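PDB 6UZI: dihydrolipoyl dehydrogenase from Elizabethkingia anophelis NUHP1, which probably catalyses the NAD+-dependent reoxidation of protein-bound dihydrolipoyl-lysine to lipoyl-lysine, using one FAD per subunit. Local coordinates for residues N70-F75 against I82-V87; T117-V122 against S139-E144; L214-P219 against T224-L229. All blocks are in the same frame, centred on the assembly; numbering follows the deposited sequence.

Contact 1 (N70-F75 against I82-V87); sequences NAKHTF and IDEPKV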
# COMPACT_ATOMS: atom_id res chain seq x y z
N ASN A 70 -2.89 15.39 10.78
CA ASN A 70 -3.89 14.60 11.48
C ASN A 70 -4.13 15.15 12.88
O ASN A 70 -5.28 15.37 13.28
CB ASN A 70 -3.46 13.14 11.54
CG ASN A 70 -3.39 12.50 10.18
OD1 ASN A 70 -4.26 12.73 9.34
ND2 ASN A 70 -2.35 11.71 9.94
N ALA A 71 -3.05 15.41 13.62
CA ALA A 71 -3.17 15.89 14.99
C ALA A 71 -3.97 17.19 15.06
O ALA A 71 -4.76 17.40 15.99
CB ALA A 71 -1.78 16.08 15.60
N LYS A 72 -3.81 18.05 14.05
CA LYS A 72 -4.46 19.36 14.09
C LYS A 72 -5.93 19.29 13.69
O LYS A 72 -6.72 20.13 14.13
CB LYS A 72 -3.71 20.35 13.18
CG LYS A 72 -4.12 21.80 13.37
CD LYS A 72 -3.27 22.77 12.56
CE LYS A 72 -3.46 22.58 11.06
NZ LYS A 72 -2.94 23.73 10.25
N HIS A 73 -6.32 18.30 12.87
CA HIS A 73 -7.64 18.31 12.26
C HIS A 73 -8.49 17.08 12.52
O HIS A 73 -9.72 17.18 12.38
CB HIS A 73 -7.52 18.50 10.74
CG HIS A 73 -7.04 19.86 10.34
ND1 HIS A 73 -6.23 20.07 9.25
CD2 HIS A 73 -7.26 21.07 10.90
CE1 HIS A 73 -5.97 21.36 9.15
NE2 HIS A 73 -6.58 21.99 10.14
N THR A 74 -7.90 15.94 12.89
CA THR A 74 -8.67 14.71 13.01
C THR A 74 -8.60 14.05 14.38
O THR A 74 -9.39 13.14 14.65
CB THR A 74 -8.23 13.68 11.96
OG1 THR A 74 -6.88 13.29 12.22
CG2 THR A 74 -8.32 14.27 10.57
N PHE A 75 -7.67 14.46 15.25
CA PHE A 75 -7.48 13.75 16.51
C PHE A 75 -8.73 13.80 17.39
O PHE A 75 -9.06 12.82 18.06
CB PHE A 75 -6.27 14.31 17.26
CG PHE A 75 -4.98 13.59 16.95
CD1 PHE A 75 -4.87 12.80 15.82
CD2 PHE A 75 -3.89 13.70 17.80
CE1 PHE A 75 -3.68 12.14 15.54
CE2 PHE A 75 -2.71 13.05 17.53
CZ PHE A 75 -2.60 12.27 16.39
N ILE A 82 -5.79 16.24 22.79
CA ILE A 82 -4.53 16.97 22.87
C ILE A 82 -4.84 18.46 22.75
O ILE A 82 -5.93 18.85 22.35
CB ILE A 82 -3.51 16.57 21.77
CG1 ILE A 82 -4.13 16.74 20.38
CG2 ILE A 82 -3.00 15.16 21.99
CD1 ILE A 82 -3.11 16.86 19.28
N ASP A 83 -3.86 19.28 23.11
CA ASP A 83 -3.96 20.71 22.86
C ASP A 83 -3.44 20.99 21.45
O ASP A 83 -3.00 20.09 20.74
CB ASP A 83 -3.20 21.50 23.93
CG ASP A 83 -1.79 20.97 24.16
OD1 ASP A 83 -1.35 20.08 23.40
OD2 ASP A 83 -1.12 21.43 25.11
N GLU A 84 -3.52 22.26 21.04
CA GLU A 84 -3.08 22.65 19.71
C GLU A 84 -1.64 22.21 19.49
O GLU A 84 -0.74 22.63 20.24
CB GLU A 84 -3.21 24.17 19.54
CG GLU A 84 -4.45 24.60 18.77
CD GLU A 84 -4.25 24.54 17.27
OE1 GLU A 84 -3.59 25.45 16.72
OE2 GLU A 84 -4.75 23.59 16.63
N PRO A 85 -1.37 21.37 18.49
CA PRO A 85 0.00 20.92 18.24
C PRO A 85 0.84 22.05 17.67
O PRO A 85 0.34 22.92 16.95
CB PRO A 85 -0.17 19.78 17.24
CG PRO A 85 -1.44 20.10 16.53
CD PRO A 85 -2.33 20.75 17.55
N LYS A 86 2.12 22.05 18.02
CA LYS A 86 3.06 23.07 17.57
C LYS A 86 4.23 22.40 16.86
O LYS A 86 4.59 21.26 17.16
CB LYS A 86 3.57 23.92 18.75
N VAL A 87 4.81 23.12 15.90
CA VAL A 87 5.85 22.58 15.03
C VAL A 87 7.22 22.95 15.60
O VAL A 87 7.51 24.13 15.80
CB VAL A 87 5.72 23.09 13.59
CG1 VAL A 87 6.86 22.55 12.75
CG2 VAL A 87 4.36 22.73 13.00

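Contact 2 (T117-V122 against S139-E144); sequences TVLQGV and SSEVIE. With FAD (flavin-adenine dinucleotide), chain E.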
# COMPACT_ATOMS: atom_id res chain seq x y z
N THR A 117 35.39 0.02 -5.88
CA THR A 117 36.26 1.11 -5.47
C THR A 117 35.47 2.41 -5.54
O THR A 117 34.82 2.70 -6.55
CB THR A 117 37.49 1.20 -6.37
OG1 THR A 117 38.09 -0.09 -6.49
CG2 THR A 117 38.49 2.17 -5.78
N VAL A 118 35.52 3.18 -4.47
CA VAL A 118 34.80 4.45 -4.40
C VAL A 118 35.83 5.56 -4.38
O VAL A 118 36.69 5.61 -3.49
CB VAL A 118 33.88 4.52 -3.17
CG1 VAL A 118 33.19 5.87 -3.11
CG2 VAL A 118 32.85 3.41 -3.24
N LEU A 119 35.74 6.45 -5.36
CA LEU A 119 36.63 7.60 -5.47
C LEU A 119 35.80 8.85 -5.32
O LEU A 119 34.75 8.99 -5.95
CB LEU A 119 37.36 7.61 -6.82
CG LEU A 119 38.31 6.45 -7.13
CD1 LEU A 119 38.94 6.61 -8.49
CD2 LEU A 119 39.38 6.37 -6.06
N GLN A 120 36.27 9.76 -4.47
CA GLN A 120 35.62 11.05 -4.28
C GLN A 120 36.30 12.07 -5.18
O GLN A 120 37.53 12.23 -5.14
CB GLN A 120 35.71 11.52 -2.83
CG GLN A 120 35.34 12.99 -2.66
CD GLN A 120 35.08 13.38 -1.22
OE1 GLN A 120 35.09 12.54 -0.32
NE2 GLN A 120 34.84 14.67 -1.00
N GLY A 121 35.52 12.75 -5.99
CA GLY A 121 36.05 13.78 -6.86
C GLY A 121 35.22 13.93 -8.11
O GLY A 121 34.25 13.21 -8.35
N VAL A 122 35.60 14.93 -8.90
CA VAL A 122 34.96 15.21 -10.18
C VAL A 122 35.62 14.35 -11.25
O VAL A 122 36.84 14.39 -11.42
CB VAL A 122 35.03 16.70 -10.53
CG1 VAL A 122 34.59 16.95 -11.96
CG2 VAL A 122 34.17 17.50 -9.57
N SER A 139 44.07 18.45 -6.59
CA SER A 139 44.93 17.41 -7.14
C SER A 139 44.11 16.44 -7.98
O SER A 139 42.89 16.31 -7.83
CB SER A 139 45.64 16.64 -6.02
OG SER A 139 44.72 16.01 -5.14
N SER A 140 44.79 15.76 -8.89
CA SER A 140 44.10 14.89 -9.83
C SER A 140 44.85 13.57 -9.94
O SER A 140 46.05 13.49 -9.68
CB SER A 140 43.96 15.53 -11.21
OG SER A 140 45.23 15.77 -11.78
N GLU A 141 44.10 12.54 -10.30
CA GLU A 141 44.61 11.22 -10.64
C GLU A 141 43.86 10.75 -11.88
O GLU A 141 42.68 11.07 -12.05
CB GLU A 141 44.42 10.24 -9.47
CG GLU A 141 44.69 8.77 -9.75
CD GLU A 141 43.92 7.83 -8.81
OE1 GLU A 141 43.03 8.31 -8.07
OE2 GLU A 141 44.20 6.61 -8.82
N VAL A 142 44.55 10.04 -12.77
CA VAL A 142 43.94 9.52 -13.99
C VAL A 142 43.81 8.01 -13.87
O VAL A 142 44.75 7.33 -13.45
CB VAL A 142 44.76 9.91 -15.24
CG1 VAL A 142 44.16 9.26 -16.49
CG2 VAL A 142 44.78 11.41 -15.39
N ILE A 143 42.63 7.49 -14.20
CA ILE A 143 42.35 6.06 -14.18
C ILE A 143 42.00 5.60 -15.59
O ILE A 143 41.64 6.39 -16.47
CB ILE A 143 41.22 5.68 -13.20
CG1 ILE A 143 39.88 6.26 -13.66
CG2 ILE A 143 41.56 6.14 -11.80
CD1 ILE A 143 38.68 5.46 -13.19
N GLU A 144 42.14 4.29 -15.81
CA GLU A 144 41.81 3.65 -17.07
C GLU A 144 40.59 2.75 -16.89
O GLU A 144 40.50 2.01 -15.91
CB GLU A 144 43.00 2.84 -17.58
CG GLU A 144 43.09 2.69 -19.10
CD GLU A 144 44.50 2.93 -19.63
OE1 GLU A 144 45.45 2.90 -18.83
OE2 GLU A 144 44.65 3.16 -20.85
PA FAD E . 21.45 11.85 -9.78
O1A FAD E . 20.68 11.30 -8.64
O2A FAD E . 20.81 13.17 -10.22
O5B FAD E . 22.92 12.22 -9.27
C5B FAD E . 24.03 11.88 -10.13
C4B FAD E . 25.30 12.13 -9.37
O4B FAD E . 26.37 12.41 -10.29
C3B FAD E . 25.27 13.31 -8.37
O3B FAD E . 25.46 12.80 -7.06
C2B FAD E . 26.47 14.18 -8.78
O2B FAD E . 27.18 14.69 -7.66
C1B FAD E . 27.31 13.21 -9.60
N9A FAD E . 28.17 13.82 -10.61
C8A FAD E . 27.78 14.66 -11.63
N7A FAD E . 28.75 15.02 -12.42
C5A FAD E . 29.87 14.38 -11.89
C6A FAD E . 31.22 14.35 -12.28
N6A FAD E . 31.69 14.97 -13.37
N1A FAD E . 32.07 13.62 -11.53
C2A FAD E . 31.59 12.98 -10.46
N3A FAD E . 30.34 12.92 -10.00
C4A FAD E . 29.52 13.65 -10.77
N1 FAD E . 12.35 10.68 -8.29
C2 FAD E . 11.54 9.63 -8.00
O2 FAD E . 11.55 8.60 -8.67
N3 FAD E . 10.69 9.70 -6.90
C4 FAD E . 10.58 10.77 -6.03
O4 FAD E . 9.79 10.72 -5.08
C4X FAD E . 11.44 11.87 -6.35
N5 FAD E . 11.42 12.91 -5.57
C5X FAD E . 12.31 13.94 -5.85
C6 FAD E . 12.35 15.04 -4.99
C7 FAD E . 13.26 16.07 -5.18
C7M FAD E . 13.28 17.23 -4.22
C8 FAD E . 14.15 16.01 -6.27
C8M FAD E . 15.19 17.08 -6.47
C9 FAD E . 14.10 14.93 -7.14
C9A FAD E . 13.19 13.90 -6.94
N10 FAD E . 13.16 12.77 -7.77
C10 FAD E . 12.30 11.73 -7.50
C1' FAD E . 14.07 12.65 -8.92
C2' FAD E . 15.29 11.80 -8.61
O2' FAD E . 16.16 12.47 -7.70
C3' FAD E . 16.04 11.42 -9.88
O3' FAD E . 15.12 11.01 -10.88
C4' FAD E . 17.06 10.30 -9.65
O4' FAD E . 17.90 10.69 -8.57
C5' FAD E . 17.87 9.97 -10.89
O5' FAD E . 19.24 9.97 -10.45
P FAD E . 20.52 9.57 -11.38
O1P FAD E . 21.23 8.33 -10.98
O2P FAD E . 20.23 9.59 -12.87
O3P FAD E . 21.40 10.86 -11.04

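Contact 3 (L214-P219 against T224-L229); sequences LDKIIP and TLSKEL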
# COMPACT_ATOMS: atom_id res chain seq x y z
N LEU A 214 1.40 26.58 -16.77
CA LEU A 214 0.68 25.48 -17.39
C LEU A 214 -0.81 25.57 -17.06
O LEU A 214 -1.21 26.19 -16.07
CB LEU A 214 1.26 24.16 -16.88
CG LEU A 214 2.79 24.11 -16.99
CD1 LEU A 214 3.38 22.79 -16.48
CD2 LEU A 214 3.30 24.45 -18.39
N ASP A 215 -1.63 24.92 -17.89
CA ASP A 215 -3.08 25.07 -17.77
C ASP A 215 -3.71 24.08 -16.81
O ASP A 215 -4.91 24.19 -16.53
CB ASP A 215 -3.75 24.91 -19.14
CG ASP A 215 -3.25 25.92 -20.14
OD1 ASP A 215 -3.05 27.09 -19.75
OD2 ASP A 215 -3.05 25.54 -21.32
N LYS A 216 -2.94 23.13 -16.30
CA LYS A 216 -3.38 22.13 -15.34
C LYS A 216 -2.14 21.62 -14.64
O LYS A 216 -1.05 21.64 -15.21
CB LYS A 216 -4.18 21.00 -16.00
CG LYS A 216 -3.50 20.40 -17.21
CD LYS A 216 -4.39 19.41 -17.93
CE LYS A 216 -3.58 18.64 -18.98
NZ LYS A 216 -4.32 17.51 -19.66
N ILE A 217 -2.30 21.14 -13.41
CA ILE A 217 -1.15 20.63 -12.68
C ILE A 217 -0.85 19.20 -13.12
O ILE A 217 -1.70 18.50 -13.67
CB ILE A 217 -1.38 20.72 -11.16
CG1 ILE A 217 -2.53 19.80 -10.72
CG2 ILE A 217 -1.67 22.16 -10.75
CD1 ILE A 217 -2.72 19.72 -9.22
N ILE A 218 0.38 18.76 -12.85
CA ILE A 218 0.96 17.48 -13.30
C ILE A 218 0.45 17.13 -14.70
O ILE A 218 -0.24 16.12 -14.88
CB ILE A 218 0.73 16.35 -12.29
CG1 ILE A 218 -0.74 16.22 -11.87
CG2 ILE A 218 1.61 16.56 -11.07
CD1 ILE A 218 -1.09 14.91 -11.23
N PRO A 219 0.74 17.96 -15.71
CA PRO A 219 0.14 17.76 -17.04
C PRO A 219 0.62 16.52 -17.79
O PRO A 219 -0.02 16.14 -18.78
CB PRO A 219 0.52 19.04 -17.79
CG PRO A 219 1.80 19.46 -17.14
CD PRO A 219 1.65 19.12 -15.69
N THR A 224 -7.61 12.91 -15.70
CA THR A 224 -8.43 12.71 -14.52
C THR A 224 -7.61 12.93 -13.26
O THR A 224 -8.09 13.54 -12.29
CB THR A 224 -9.02 11.30 -14.52
OG1 THR A 224 -9.94 11.19 -15.61
CG2 THR A 224 -9.73 11.01 -13.20
N LEU A 225 -6.38 12.44 -13.25
CA LEU A 225 -5.52 12.64 -12.09
C LEU A 225 -5.20 14.12 -11.91
O LEU A 225 -5.18 14.62 -10.78
CB LEU A 225 -4.24 11.82 -12.26
CG LEU A 225 -4.47 10.32 -12.46
CD1 LEU A 225 -3.13 9.59 -12.45
CD2 LEU A 225 -5.43 9.76 -11.42
N SER A 226 -4.95 14.83 -13.01
CA SER A 226 -4.72 16.27 -12.93
C SER A 226 -5.91 16.96 -12.27
O SER A 226 -5.75 17.78 -11.37
CB SER A 226 -4.50 16.83 -14.33
OG SER A 226 -3.23 16.46 -14.84
N LYS A 227 -7.12 16.60 -12.71
CA LYS A 227 -8.34 17.20 -12.17
C LYS A 227 -8.51 16.86 -10.69
O LYS A 227 -8.75 17.75 -9.86
CB LYS A 227 -9.53 16.71 -13.00
CG LYS A 227 -10.86 17.36 -12.71
CD LYS A 227 -11.85 17.07 -13.83
CE LYS A 227 -13.29 17.27 -13.38
NZ LYS A 227 -13.71 16.21 -12.41
N GLU A 228 -8.38 15.58 -10.34
CA GLU A 228 -8.61 15.14 -8.96
C GLU A 228 -7.54 15.67 -8.01
O GLU A 228 -7.85 15.97 -6.85
CB GLU A 228 -8.68 13.62 -8.91
CG GLU A 228 -9.91 13.09 -9.59
CD GLU A 228 -11.17 13.38 -8.80
OE1 GLU A 228 -11.10 13.39 -7.55
OE2 GLU A 228 -12.24 13.60 -9.42
N LEU A 229 -6.29 15.78 -8.45
CA LEU A 229 -5.25 16.29 -7.56
C LEU A 229 -5.49 17.76 -7.23
O LEU A 229 -5.42 18.16 -6.07
CB LEU A 229 -3.86 16.10 -8.16
CG LEU A 229 -2.69 16.51 -7.24
CD1 LEU A 229 -2.74 15.76 -5.91
CD2 LEU A 229 -1.35 16.29 -7.92
O HOH W 1 -3.32 15.94 -17.67
O HOH W 2 -5.16 20.63 -12.93

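Contact 1 (N70-F75 against I82-V87)
The F75 ring meets the end of I82 obliquely, its CD2 lying 3.6 Å from I82 CD1, while one face lies over A71 CA, in the last turn of helix 55-73, which the chain has just left; A71 CA sits 3.4 Å above the ring centre. The other flat group, the H73 ring, has K72 CB over the rim of one face. I82 CD1 also comes within 4.0 Å of A71 CB; the small alanine lets this branched residue reach the helix. Beside it, P85 CG packs against A71 and K72, 4.1 Å from A71 CB. E84, its chain bent at chi2, brings OE2 to 3.8 Å from the aliphatic CG of K72. The helix end is closed by N70 O, which accepts from H73 N, T74 N and T74 OG1, the hydroxyl lying above the carbonyl plane. K86 pairs in an antiparallel ladder with a strand of the second subunit, so the sheet runs on across the interface, and I82 packs on P85 of that subunit. The contact is thus mostly apolar, with carbons also set against polar oxygens and no polar bond between the segments; K72 NZ and E84 OE2, 6.6 Å apart, could at most attract each other weakly.

Contact 2 (T117-V122 against S139-E144)
Strand 117-120 leads into the adenine pocket of FAD, and a little further back along it L119 and I143 touch where the parallel sheet of the nucleotide-binding domain faces its smaller mixed sheet, an architecture familiar from the pyridine nucleotide-disulphide oxidoreductases. The meeting is slight, burying 84 Å² in all: methyl CD1 of L119 lies 4.2 Å from the branch methyl CG2 of I143. The end of E141 comes nearer than the direction of its CB would suggest, its OE1 4.4 Å from L119 CD1, a loose contact in which the extended glutamate lies at the border of the apolar patch. Branched aliphatic residues suit this place because they fill the space between sheets whose backbones are not bonded to each other here.

The far end of 117-122 reaches the cofactor. G121 O comes to 3.4 Å from C2A of the adenine, and V122 CA to 3.6 Å from N1A. V122 holds CG1 anti to its backbone nitrogen (chi1 170°), which sets that methyl 3.8 Å from the exocyclic N6A. G121 adopts backbone angles (phi 152°) at which a side chain would press on the preceding carbonyl, so glycine suits this point, where the chain passes from strand 117-120 into 122-125.

In the fold, 117-120 is the outermost strand of its parallel sheet, bonded through its backbone to 37-41, whose last residue, E41, also holds FAD. V38 of that strand is touched by both L119 and I143. In the mixed sheet, strand 140-145 runs between 10-12 and 130-134, with F12 and I131 packing on I143.

Contact 3 (L214-P219 against T224-L229)
S226 OG both donates and accepts: it gives a hydrogen bond to I217 O at 2.8 Å and takes one from an ordered water 2.9 Å from OG. The first bond is well aligned, the angle at the carbonyl being 168°, so the hydroxyl approaches almost end-on to the C=O. The water in turn accepts from K216 NZ at 2.7 Å, and it gives a weak, long bond of 3.5 Å to P219 O. K216 is extended beyond CB, and this brings NZ to the water. A second water joins the two backbones, accepting from I217 N at 2.9 Å and weakly donating to S226 O. Serine suits this place: small enough to let the loop lie against the helix, yet able to donate and accept at once.

Next to this polar seam the contact is apolar. L229 turns CG anti to its backbone nitrogen, which directs the isobutyl group at the loop. I217 and I218 each cross it at about a right angle: I217 CD1 rests 3.8 Å from L229 CG, and I218 CD1 lies 3.6 Å from L229 CD2. Both isoleucines hold CG1 between the backbone N and the carbonyl carbon (chi1 65° and 52°), and this turns their CD1 ends to L229.

The loop follows strand 207-211 of the presumed NAD-binding domain. I217 also touches E212 and I218 touches L195, both predicted NAD+ sites, whereas L229 leans on V365 and I422 of the dimerisation domain. One water linking the backbones, partly by a weak bond, and the aliphatic contact thus join the turn to the helix that follows it, while the buried hydroxyl has both its donor and its acceptor role met.

In the fold
From the N terminus the three contacts come in series, none nested in or crossing another. Contact 1 closes the loop after helix 55-73, bringing 82-87, which ends in strand 86-87, back against the helix end at the subunit interface. Contact 2 spans the excursion through strands 122-125 and 130-134 and joins two sheets of the FAD-binding region. Contact 3 closes the short loop between strand 207-211 and helix 223-236, in what is probably the NAD-binding Rossmann-type unit, and its helix leans on the dimerisation domain. Their centres lie about 51 Å (1 and 2), 30 Å (1 and 3) and 45 Å (2 and 3) apart, contacts 2 and 3 on opposite sides of the chain's centre.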